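Rep protein (Adeno-associated virus - 5, PDB 1M55) probably nicks DNA at the viral origin during rolling-circle-type replication, through its metal-dependent, HUH-family endonuclease domain. Local coordinates at residues Asp24-Val27 / Asp28-Thr31; Val55-Arg58 / Ile59-Phe63; Leu64-Trp67 / Asn68-Ser71. All blocks are in the same frame, centred on the assembly; numbering follows the deposited sequence.

Contact 1: residues Asp24-Val27 / Asp28-Thr31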
loop_
_atom_site.group_PDB
_atom_site.type_symbol
_atom_site.label_atom_id
_atom_site.label_comp_id
_atom_site.label_asym_id
_atom_site.label_seq_id
_atom_site.Cartn_x
_atom_site.Cartn_y
_atom_site.Cartn_z
ATOM N N ASP A 24 -19.858 15.465 -1.713
ATOM C CA ASP A 24 -19.786 15.166 -3.142
ATOM C C ASP A 24 -18.380 15.255 -3.710
ATOM O O ASP A 24 -18.078 14.647 -4.735
ATOM C CB ASP A 24 -20.591 16.181 -3.938
ATOM C CG ASP A 24 -22.075 16.059 -3.749
ATOM O OD1 ASP A 24 -22.576 15.264 -2.925
ATOM O OD2 ASP A 24 -22.740 16.811 -4.465
ATOM N N SER A 25 -17.554 16.097 -3.103
ATOM C CA SER A 25 -16.195 16.299 -3.587
ATOM C C SER A 25 -15.372 15.012 -3.671
ATOM O O SER A 25 -14.488 14.894 -4.522
ATOM C CB SER A 25 -15.489 17.336 -2.719
ATOM O OG SER A 25 -15.266 16.828 -1.418
ATOM N N PHE A 26 -15.671 14.044 -2.806
ATOM C CA PHE A 26 -14.944 12.776 -2.819
ATOM C C PHE A 26 -15.248 12.014 -4.108
ATOM O O PHE A 26 -14.331 11.610 -4.833
ATOM C CB PHE A 26 -15.307 11.922 -1.600
ATOM C CG PHE A 26 -14.587 10.597 -1.553
ATOM C CD1 PHE A 26 -13.265 10.526 -1.120
ATOM C CD2 PHE A 26 -15.219 9.433 -1.975
ATOM C CE1 PHE A 26 -12.578 9.307 -1.112
ATOM C CE2 PHE A 26 -14.540 8.209 -1.971
ATOM C CZ PHE A 26 -13.217 8.151 -1.539
ATOM N N VAL A 27 -16.536 11.815 -4.393
ATOM C CA VAL A 27 -16.946 11.115 -5.611
ATOM C C VAL A 27 -16.427 11.854 -6.849
ATOM O O VAL A 27 -15.919 11.232 -7.788
ATOM C CB VAL A 27 -18.486 10.966 -5.693
ATOM C CG1 VAL A 27 -18.895 10.424 -7.046
ATOM C CG2 VAL A 27 -18.971 10.017 -4.611
ATOM N N ASP A 28 -16.511 13.183 -6.832
ATOM C CA ASP A 28 -16.042 13.982 -7.960
ATOM C C ASP A 28 -14.553 13.764 -8.192
ATOM O O ASP A 28 -14.114 13.604 -9.335
ATOM C CB ASP A 28 -16.329 15.469 -7.732
ATOM C CG ASP A 28 -17.819 15.788 -7.742
ATOM O OD1 ASP A 28 -18.619 14.945 -8.210
ATOM O OD2 ASP A 28 -18.190 16.888 -7.281
ATOM N N TRP A 29 -13.787 13.719 -7.106
ATOM C CA TRP A 29 -12.344 13.507 -7.187
ATOM C C TRP A 29 -11.989 12.133 -7.764
ATOM O O TRP A 29 -11.320 12.041 -8.799
ATOM C CB TRP A 29 -11.708 13.680 -5.801
ATOM C CG TRP A 29 -10.283 13.213 -5.700
ATOM C CD1 TRP A 29 -9.266 13.451 -6.588
ATOM C CD2 TRP A 29 -9.719 12.416 -4.650
ATOM N NE1 TRP A 29 -8.110 12.848 -6.154
ATOM C CE2 TRP A 29 -8.359 12.206 -4.969
ATOM C CE3 TRP A 29 -10.233 11.856 -3.473
ATOM C CZ2 TRP A 29 -7.508 11.459 -4.151
ATOM C CZ3 TRP A 29 -9.385 11.113 -2.660
ATOM C CH2 TRP A 29 -8.036 10.923 -3.005
ATOM N N VAL A 30 -12.473 11.071 -7.127
ATOM C CA VAL A 30 -12.158 9.715 -7.577
ATOM C C VAL A 30 -12.700 9.377 -8.955
ATOM O O VAL A 30 -12.132 8.545 -9.656
ATOM C CB VAL A 30 -12.616 8.639 -6.559
ATOM C CG1 VAL A 30 -12.050 8.947 -5.184
ATOM C CG2 VAL A 30 -14.137 8.533 -6.520
ATOM N N THR A 31 -13.795 10.025 -9.343
ATOM C CA THR A 31 -14.406 9.791 -10.648
ATOM C C THR A 31 -13.663 10.531 -11.766
ATOM O O THR A 31 -13.605 10.044 -12.895
ATOM C CB THR A 31 -15.897 10.244 -10.657
ATOM O OG1 THR A 31 -16.641 9.468 -9.709
ATOM C CG2 THR A 31 -16.522 10.073 -12.036
#
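Phe-26 and Val-30, one turn apart, meet as a methyl laid on a ring: CG1 of Val-30 stands 4.1 Å from the centroid of the Phe-26 ring and 18° off its normal, a CH-pi contact over the face. The same methyl also lies over one face of the Trp-29 ring, toward its rim, so a single branch fills the angle between two aromatics. Those rings meet obliquely, CE1 of Phe-26 lying 4.0 Å from CZ3 of Trp-29. Three residues apart, the two side chains leave the same flank of the helix, and with CG anti to the backbone N in both (chi1 -180° in Phe-26, 168° in Trp-29) the rings come together there. This is the apolar side of a short amphipathic helix, residues 24-32, packed on helix 50-71 of the Rep catalytic domain: Phe-26 and Val-30 touch Val-55, and Trp-29 reaches Thr-54. The polar side is looser and exposed. There Asp-28 is one turn on from Asp-24, and the two carboxylates stay apart. Along the exposed border Val-27 and Thr-31 run side by side, with CG1 of Val-27 3.6 Å from OG1 of Thr-31. That hydroxyl turns back on the helix and donates to Val-27 O at 2.7 Å. The Thr-31 amide reaches the same oxygen from the opposite face of the carbonyl plane, at 2.9 Å.

Contact 2: residues Val55-Arg58 / Ile59-Phe63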
loop_
_atom_site.group_PDB
_atom_site.type_symbol
_atom_site.label_atom_id
_atom_site.label_comp_id
_atom_site.label_asym_id
_atom_site.label_seq_id
_atom_site.Cartn_x
_atom_site.Cartn_y
_atom_site.Cartn_z
ATOM N N VAL A 55 -7.811 6.772 -4.798
ATOM C CA VAL A 55 -7.821 6.880 -3.339
ATOM C C VAL A 55 -6.546 6.245 -2.782
ATOM O O VAL A 55 -5.887 6.813 -1.907
ATOM C CB VAL A 55 -9.031 6.143 -2.709
ATOM C CG1 VAL A 55 -9.013 6.306 -1.195
ATOM C CG2 VAL A 55 -10.323 6.678 -3.266
ATOM N N ALA A 56 -6.196 5.078 -3.319
ATOM C CA ALA A 56 -5.018 4.335 -2.879
ATOM C C ALA A 56 -3.720 5.132 -2.982
ATOM O O ALA A 56 -2.922 5.147 -2.038
ATOM C CB ALA A 56 -4.897 3.038 -3.660
ATOM N N ASP A 57 -3.506 5.806 -4.109
ATOM C CA ASP A 57 -2.279 6.581 -4.272
ATOM C C ASP A 57 -2.203 7.727 -3.276
ATOM O O ASP A 57 -1.124 8.025 -2.754
ATOM C CB ASP A 57 -2.132 7.129 -5.692
ATOM C CG ASP A 57 -0.767 7.769 -5.930
ATOM O OD1 ASP A 57 0.260 7.073 -5.771
ATOM O OD2 ASP A 57 -0.721 8.973 -6.250
ATOM N N ARG A 58 -3.334 8.380 -3.017
ATOM C CA ARG A 58 -3.339 9.485 -2.070
ATOM C C ARG A 58 -3.029 8.952 -0.675
ATOM O O ARG A 58 -2.250 9.557 0.069
ATOM C CB ARG A 58 -4.675 10.226 -2.086
ATOM C CG ARG A 58 -4.689 11.508 -1.247
ATOM C CD ARG A 58 -3.585 12.489 -1.662
ATOM N NE ARG A 58 -3.616 12.793 -3.091
ATOM C CZ ARG A 58 -4.438 13.668 -3.660
ATOM N NH1 ARG A 58 -5.305 14.356 -2.924
ATOM N NH2 ARG A 58 -4.427 13.819 -4.979
ATOM N N ILE A 59 -3.615 7.808 -0.327
ATOM C CA ILE A 59 -3.362 7.194 0.974
ATOM C C ILE A 59 -1.870 6.876 1.085
ATOM O O ILE A 59 -1.231 7.197 2.090
ATOM C CB ILE A 59 -4.170 5.881 1.151
ATOM C CG1 ILE A 59 -5.654 6.192 1.327
ATOM C CG2 ILE A 59 -3.651 5.080 2.352
ATOM C CD1 ILE A 59 -6.524 4.944 1.414
ATOM N N ARG A 60 -1.323 6.253 0.045
ATOM C CA ARG A 60 0.088 5.889 0.023
ATOM C C ARG A 60 0.997 7.090 0.273
ATOM O O ARG A 60 1.874 7.041 1.142
ATOM C CB ARG A 60 0.456 5.247 -1.315
ATOM C CG ARG A 60 1.933 4.961 -1.441
ATOM C CD ARG A 60 2.313 4.625 -2.855
ATOM N NE ARG A 60 2.187 5.749 -3.784
ATOM C CZ ARG A 60 3.193 6.550 -4.130
ATOM N NH1 ARG A 60 4.404 6.374 -3.610
ATOM N NH2 ARG A 60 3.014 7.460 -5.077
ATOM N N ARG A 61 0.794 8.165 -0.484
ATOM C CA ARG A 61 1.627 9.353 -0.319
ATOM C C ARG A 61 1.476 9.986 1.063
ATOM O O ARG A 61 2.470 10.297 1.718
ATOM C CB ARG A 61 1.340 10.372 -1.419
ATOM C CG ARG A 61 1.727 9.889 -2.811
ATOM C CD ARG A 61 1.357 10.926 -3.861
ATOM N NE ARG A 61 1.589 10.457 -5.225
ATOM C CZ ARG A 61 2.740 10.579 -5.878
ATOM N NH1 ARG A 61 3.785 11.153 -5.298
ATOM N NH2 ARG A 61 2.837 10.155 -7.130
ATOM N N VAL A 62 0.242 10.166 1.522
ATOM C CA VAL A 62 0.020 10.762 2.837
ATOM C C VAL A 62 0.664 9.900 3.932
ATOM O O VAL A 62 1.308 10.421 4.853
ATOM C CB VAL A 62 -1.486 10.973 3.122
ATOM C CG1 VAL A 62 -1.700 11.386 4.577
ATOM C CG2 VAL A 62 -2.041 12.049 2.183
ATOM N N PHE A 63 0.535 8.584 3.791
ATOM C CA PHE A 63 1.103 7.638 4.743
ATOM C C PHE A 63 2.620 7.797 4.781
ATOM O O PHE A 63 3.207 7.971 5.850
ATOM C CB PHE A 63 0.739 6.202 4.328
ATOM C CG PHE A 63 1.198 5.142 5.300
ATOM C CD1 PHE A 63 0.282 4.509 6.134
ATOM C CD2 PHE A 63 2.539 4.769 5.376
ATOM C CE1 PHE A 63 0.697 3.521 7.032
ATOM C CE2 PHE A 63 2.962 3.785 6.269
ATOM C CZ PHE A 63 2.037 3.161 7.097
HETATM O O HOH W 1 0.483 9.501 -9.038
#
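Asp-57 carries the charged part of this contact, dividing its carboxylate between Arg-60 and Arg-61 in an i to i+3 and i to i+4 salt-bridge network along one face of helix 50-71. Arg-60 comes side-on, NH2 at 2.9 Å and NE at 3.1 Å from the single atom OD1 of Asp-57, which lies almost in the guanidinium plane. Arg-61 takes the other oxygen, its NE 2.9 Å from Asp-57 OD2 in a bond of 167°. Its guanidinium is turned 84° from the carboxylate, whereas that of Arg-60 lies much closer to the carboxylate plane. A water donates to Asp-57 OD2 and accepts from Arg-61 NH2, closing the network on that side. NH2 of Arg-60 lies 3.1 Å above the centre of the Arg-61 guanidinium, a closeness that the shared carboxylate would offset. Carbon contacts are fewer: CG1 of Val-55 meets CD1 of Ile-59 at 3.9 Å. Ile-59 CG1, anti to its carbonyl carbon (chi1 -71°), points back along the helix and brings CD1 there. The usual i to i+4 backbone bonds hold the turns. In the fold, Arg-60 makes a cation-pi contact with Trp-166 and packs on Phe-77 and Val-79 of strand 77-83. Val-62 rests on helix 101-118, and Val-55 faces helix 24-32.

Contact 3: residues Leu64-Trp67 / Asn68-Ser71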
loop_
_atom_site.group_PDB
_atom_site.type_symbol
_atom_site.label_atom_id
_atom_site.label_comp_id
_atom_site.label_asym_id
_atom_site.label_seq_id
_atom_site.Cartn_x
_atom_site.Cartn_y
_atom_site.Cartn_z
ATOM N N LEU A 64 3.251 7.745 3.611
ATOM C CA LEU A 64 4.704 7.855 3.523
ATOM C C LEU A 64 5.264 9.172 4.031
ATOM O O LEU A 64 6.284 9.186 4.716
ATOM C CB LEU A 64 5.182 7.591 2.092
ATOM C CG LEU A 64 4.955 6.152 1.608
ATOM C CD1 LEU A 64 5.248 6.039 0.120
ATOM C CD2 LEU A 64 5.807 5.182 2.414
ATOM N N TYR A 65 4.598 10.277 3.709
ATOM C CA TYR A 65 5.065 11.588 4.148
ATOM C C TYR A 65 4.999 11.687 5.669
ATOM O O TYR A 65 5.924 12.198 6.307
ATOM C CB TYR A 65 4.258 12.708 3.475
ATOM C CG TYR A 65 4.370 12.713 1.956
ATOM C CD1 TYR A 65 3.506 13.484 1.172
ATOM C CD2 TYR A 65 5.302 11.902 1.301
ATOM C CE1 TYR A 65 3.567 13.437 -0.223
ATOM C CE2 TYR A 65 5.366 11.846 -0.092
ATOM C CZ TYR A 65 4.496 12.613 -0.844
ATOM O OH TYR A 65 4.546 12.533 -2.219
ATOM N N GLU A 66 3.936 11.143 6.252
ATOM C CA GLU A 66 3.771 11.162 7.700
ATOM C C GLU A 66 4.826 10.241 8.325
ATOM O O GLU A 66 5.416 10.567 9.358
ATOM C CB GLU A 66 2.357 10.714 8.073
ATOM C CG GLU A 66 1.851 11.231 9.417
ATOM C CD GLU A 66 1.666 12.748 9.467
ATOM O OE1 GLU A 66 1.641 13.417 8.404
ATOM O OE2 GLU A 66 1.530 13.271 10.589
ATOM N N TRP A 67 5.096 9.115 7.673
ATOM C CA TRP A 67 6.106 8.175 8.158
ATOM C C TRP A 67 7.474 8.863 8.155
ATOM O O TRP A 67 8.232 8.752 9.121
ATOM C CB TRP A 67 6.154 6.929 7.272
ATOM C CG TRP A 67 7.090 5.868 7.772
ATOM C CD1 TRP A 67 8.447 5.849 7.643
ATOM C CD2 TRP A 67 6.735 4.663 8.467
ATOM N NE1 TRP A 67 8.960 4.710 8.210
ATOM C CE2 TRP A 67 7.934 3.963 8.724
ATOM C CE3 TRP A 67 5.520 4.105 8.895
ATOM C CZ2 TRP A 67 7.958 2.729 9.391
ATOM C CZ3 TRP A 67 5.544 2.874 9.559
ATOM C CH2 TRP A 67 6.758 2.203 9.798
ATOM N N ASN A 68 7.767 9.596 7.079
ATOM C CA ASN A 68 9.039 10.310 6.952
ATOM C C ASN A 68 9.212 11.309 8.093
ATOM O O ASN A 68 10.332 11.583 8.520
ATOM C CB ASN A 68 9.129 11.055 5.610
ATOM C CG ASN A 68 9.210 10.122 4.398
ATOM O OD1 ASN A 68 9.044 10.570 3.262
ATOM N ND2 ASN A 68 9.472 8.841 4.625
ATOM N N LYS A 69 8.108 11.877 8.570
ATOM C CA LYS A 69 8.167 12.827 9.678
ATOM C C LYS A 69 8.757 12.129 10.907
ATOM O O LYS A 69 9.608 12.689 11.603
ATOM C CB LYS A 69 6.771 13.357 10.008
ATOM C CG LYS A 69 6.744 14.337 11.174
ATOM C CD LYS A 69 5.330 14.680 11.583
ATOM C CE LYS A 69 4.607 13.455 12.088
ATOM N NZ LYS A 69 3.319 13.808 12.733
ATOM N N PHE A 70 8.320 10.893 11.141
ATOM C CA PHE A 70 8.783 10.099 12.277
ATOM C C PHE A 70 10.178 9.496 12.089
ATOM O O PHE A 70 10.970 9.457 13.030
ATOM C CB PHE A 70 7.787 8.976 12.584
ATOM C CG PHE A 70 6.415 9.458 12.959
ATOM C CD1 PHE A 70 5.299 9.039 12.241
ATOM C CD2 PHE A 70 6.231 10.320 14.037
ATOM C CE1 PHE A 70 4.022 9.471 12.589
ATOM C CE2 PHE A 70 4.954 10.757 14.392
ATOM C CZ PHE A 70 3.850 10.329 13.666
ATOM N N SER A 71 10.471 9.008 10.887
ATOM C CA SER A 71 11.771 8.399 10.603
ATOM C C SER A 71 12.858 9.437 10.337
ATOM O O SER A 71 14.048 9.118 10.375
ATOM C CB SER A 71 11.665 7.474 9.389
ATOM O OG SER A 71 11.361 8.220 8.219
#
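Glu-66 O approaches the Phe-70 ring obliquely, 3.3 Å from Phe-70 CD1, and CE of Lys-69 lies over one face of that ring, 3.5 Å above its plane and toward the rim. At the edge of the Trp-67 indole, near its plane, lies the amide N of the next residue, Asn-68, while Ser-71 OG comes obliquely to within 3.8 Å of Trp-67 CD1. These groups belong to the last two turns of helix 50-71, which packs against the central antiparallel sheet of the Rep catalytic domain: Trp-67 and Leu-64 meet Val-94 of strand 88-95, and the Phe-70 ring stacks with Tyr-107 of helix 101-118. On the more exposed flank an i to i+3 salt bridge joins Glu-66 OE2 to Lys-69 NZ at 2.8 Å. The two chains run side by side, and a bend in each brings the ends together, at chi2 of Glu-66 (66°) and chi3 of Lys-69 (63°). The ammonium sits above the carboxylate plane, 44° out of it. Toward the end of the helix, Ser-71 N donates to Trp-67 O at 2.9 Å, and Phe-70 N makes a weak bond to the same oxygen. The Ser-71 hydroxyl has its strongest partner beyond the helix, where OG is hydrogen-bonded to OG of Ser-75.

In the fold
The three contacts come in series along the chain, contact 1 on helix 24-32 and contacts 2 and 3 on successive turns of helix 50-71. Contact 1 meets contact 2 where the helices pack, Trp-29 CH2 lying 3.6 Å from Arg-58 CB. Between centres, contacts 1 and 2 are about 15 Å apart and contacts 2 and 3 about 13 Å; contacts 1 and 3, about 27 Å apart, do not touch. Helix 50-71 runs from helix 24-32 along the antiparallel sheet, its end coming close to a zinc site. The side chain of Ala-56 is about 12 Å from a bound zinc and that of Ser-71 about 7 Å from one. Glu-82, His-89 and His-91 bind one zinc; Gln-73, just past the helix, and Glu-95 bind another.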